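Local coordinates for Serine/threonine-protein kinase PknI (Mycobacterium tuberculosis, PDB 5XLM), which is a transmembrane serine/threonine kinase that slows mycobacterial growth inside the infected host and whose extracellular sensor domain probably works through dimerization, at residues F100-G105 with L136-Q141. Numbering follows the deposited sequence.
Sequences FLMQFG and LALRPQ
M102 reaches from strand 100-105 to strand 131-140 with its terminal methyl, and F104 meets P140 further along the same pair. Both strands belong to the antiparallel sheet of the extracellular sensor domain, which curls until strand 165-174 pairs with strand 38-51. They are next-but-one neighbours, each paired with strand 108-117 between them, and therefore point roughly the same way, with axes 8.8 Å apart at 46°. No hydrogen bond joins them; they touch through side chains and one methyl-to-carbonyl contact. M102, buried, has CG anti to its own carbonyl carbon; the chain runs out extended and then bends at chi3 (76°), which brings CE over to L136 and L138. CE lies 3.4 Å from the carbonyl O of L136, a van der Waals approach, and 4.3 Å from CG of L136. On L138 the same methyl is 4.2 Å from CG, while M102 SD stands 4.2 Å from L138 CD1; the two side chains run at about a right angle. An unbranched, flexible thioether suits this place, since it can span the gap and touch two branched leucines. In F104, CG is anti to the backbone N (chi1 -166°), which carries the ring toward P140. Proline offers ring CH2 groups here: CG is 3.7 Å from F104 CE1, and CD lies in the phenyl plane at its edge, an apolar contact rather than CH-pi packing over the face. W109 packs edge-to-face with the same phenyl. The contact is thus held by dispersion, buried at M102, L136 and L138 and partly exposed at F104 and P140.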
loop_
_atom_site.group_PDB
_atom_site.type_symbol
_atom_site.label_atom_id
_atom_site.label_comp_id
_atom_site.label_asym_id
_atom_site.label_seq_id
_atom_site.Cartn_x
_atom_site.Cartn_y
_atom_site.Cartn_z
ATOM N N PHE A 100 -8.322 -1.181 -0.505
ATOM C CA PHE A 100 -7.496 -1.886 -1.472
ATOM C C PHE A 100 -6.983 -3.182 -0.859
ATOM O O PHE A 100 -6.865 -3.315 0.362
ATOM C CB PHE A 100 -6.331 -1.010 -1.965
ATOM C CG PHE A 100 -5.186 -0.889 -0.993
ATOM C CD1 PHE A 100 -5.198 0.076 0.000
ATOM C CD2 PHE A 100 -4.081 -1.719 -1.098
ATOM C CE1 PHE A 100 -4.139 0.197 0.882
ATOM C CE2 PHE A 100 -3.022 -1.605 -0.215
ATOM C CZ PHE A 100 -3.051 -0.645 0.775
ATOM N N LEU A 101 -6.693 -4.145 -1.726
ATOM C CA LEU A 101 -6.348 -5.494 -1.310
ATOM C C LEU A 101 -4.906 -5.803 -1.682
ATOM O O LEU A 101 -4.411 -5.347 -2.717
ATOM C CB LEU A 101 -7.286 -6.518 -1.961
ATOM C CG LEU A 101 -8.770 -6.137 -1.964
ATOM C CD1 LEU A 101 -9.594 -7.155 -2.737
ATOM C CD2 LEU A 101 -9.296 -5.989 -0.541
ATOM N N MET A 102 -4.235 -6.576 -0.833
ATOM C CA MET A 102 -2.887 -7.048 -1.114
ATOM C C MET A 102 -2.838 -8.561 -0.973
ATOM O O MET A 102 -3.467 -9.134 -0.078
ATOM C CB MET A 102 -1.850 -6.403 -0.190
ATOM C CG MET A 102 -1.888 -4.890 -0.178
ATOM S SD MET A 102 -0.444 -4.152 0.603
ATOM C CE MET A 102 0.781 -4.364 -0.687
ATOM N N GLN A 103 -2.092 -9.201 -1.867
ATOM C CA GLN A 103 -1.902 -10.643 -1.860
ATOM C C GLN A 103 -0.423 -10.937 -1.666
ATOM O O GLN A 103 0.422 -10.369 -2.366
ATOM C CB GLN A 103 -2.407 -11.269 -3.163
ATOM C CG GLN A 103 -2.240 -12.775 -3.241
ATOM C CD GLN A 103 -2.919 -13.369 -4.461
ATOM O OE1 GLN A 103 -3.590 -12.665 -5.220
ATOM N NE2 GLN A 103 -2.749 -14.672 -4.656
ATOM N N PHE A 104 -0.108 -11.808 -0.710
ATOM C CA PHE A 104 1.278 -12.189 -0.483
ATOM C C PHE A 104 1.679 -13.284 -1.460
ATOM O O PHE A 104 0.977 -14.290 -1.609
ATOM C CB PHE A 104 1.499 -12.660 0.952
ATOM C CG PHE A 104 2.952 -12.744 1.337
ATOM C CD1 PHE A 104 3.619 -11.628 1.809
ATOM C CD2 PHE A 104 3.655 -13.934 1.214
ATOM C CE1 PHE A 104 4.957 -11.692 2.159
ATOM C CE2 PHE A 104 4.995 -14.008 1.565
ATOM C CZ PHE A 104 5.648 -12.883 2.037
ATOM N N GLY A 105 2.809 -13.079 -2.127
ATOM C CA GLY A 105 3.316 -14.022 -3.101
ATOM C C GLY A 105 4.712 -13.639 -3.539
ATOM O O GLY A 105 5.016 -12.451 -3.680
ATOM N N LEU A 136 1.106 -1.227 -5.336
ATOM C CA LEU A 136 1.989 -1.099 -4.187
ATOM C C LEU A 136 2.593 -2.459 -3.869
ATOM O O LEU A 136 1.872 -3.457 -3.768
ATOM C CB LEU A 136 1.236 -0.560 -2.970
ATOM C CG LEU A 136 2.077 -0.342 -1.712
ATOM C CD1 LEU A 136 3.189 0.658 -1.983
ATOM C CD2 LEU A 136 1.210 0.116 -0.550
ATOM N N ALA A 137 3.913 -2.498 -3.727
ATOM C CA ALA A 137 4.620 -3.694 -3.294
ATOM C C ALA A 137 5.264 -3.403 -1.950
ATOM O O ALA A 137 5.922 -2.372 -1.785
ATOM C CB ALA A 137 5.677 -4.124 -4.314
ATOM N N LEU A 138 5.058 -4.299 -0.987
ATOM C CA LEU A 138 5.614 -4.155 0.352
ATOM C C LEU A 138 6.302 -5.453 0.740
ATOM O O LEU A 138 5.659 -6.507 0.797
ATOM C CB LEU A 138 4.529 -3.795 1.370
ATOM C CG LEU A 138 3.908 -2.406 1.227
ATOM C CD1 LEU A 138 2.833 -2.205 2.277
ATOM C CD2 LEU A 138 4.978 -1.329 1.332
ATOM N N ARG A 139 7.603 -5.376 1.008
ATOM C CA ARG A 139 8.379 -6.552 1.361
ATOM C C ARG A 139 8.610 -6.579 2.861
ATOM O O ARG A 139 9.141 -5.603 3.413
ATOM C CB ARG A 139 9.708 -6.563 0.617
ATOM C CG ARG A 139 9.555 -6.737 -0.883
ATOM C CD ARG A 139 9.845 -5.458 -1.650
ATOM N NE ARG A 139 9.452 -5.566 -3.054
ATOM C CZ ARG A 139 9.744 -4.666 -3.987
ATOM N NH1 ARG A 139 10.446 -3.588 -3.670
ATOM N NH2 ARG A 139 9.339 -4.846 -5.240
ATOM N N PRO A 140 8.238 -7.653 3.555
ATOM C CA PRO A 140 8.437 -7.699 5.009
ATOM C C PRO A 140 9.918 -7.721 5.349
ATOM O O PRO A 140 10.674 -8.549 4.838
ATOM C CB PRO A 140 7.748 -9.005 5.427
ATOM C CG PRO A 140 6.880 -9.386 4.260
ATOM C CD PRO A 140 7.583 -8.866 3.046
ATOM N N GLN A 141 10.310 -6.811 6.229
ATOM C CA GLN A 141 11.672 -6.748 6.717
ATOM C C GLN A 141 11.769 -7.713 7.894
ATOM O O GLN A 141 10.749 -8.079 8.483
ATOM C CB GLN A 141 12.058 -5.325 7.104
ATOM C CG GLN A 141 12.097 -4.386 5.913
ATOM C CD GLN A 141 12.753 -5.021 4.701
ATOM O OE1 GLN A 141 13.874 -5.517 4.777
ATOM N NE2 GLN A 141 12.053 -5.006 3.573
#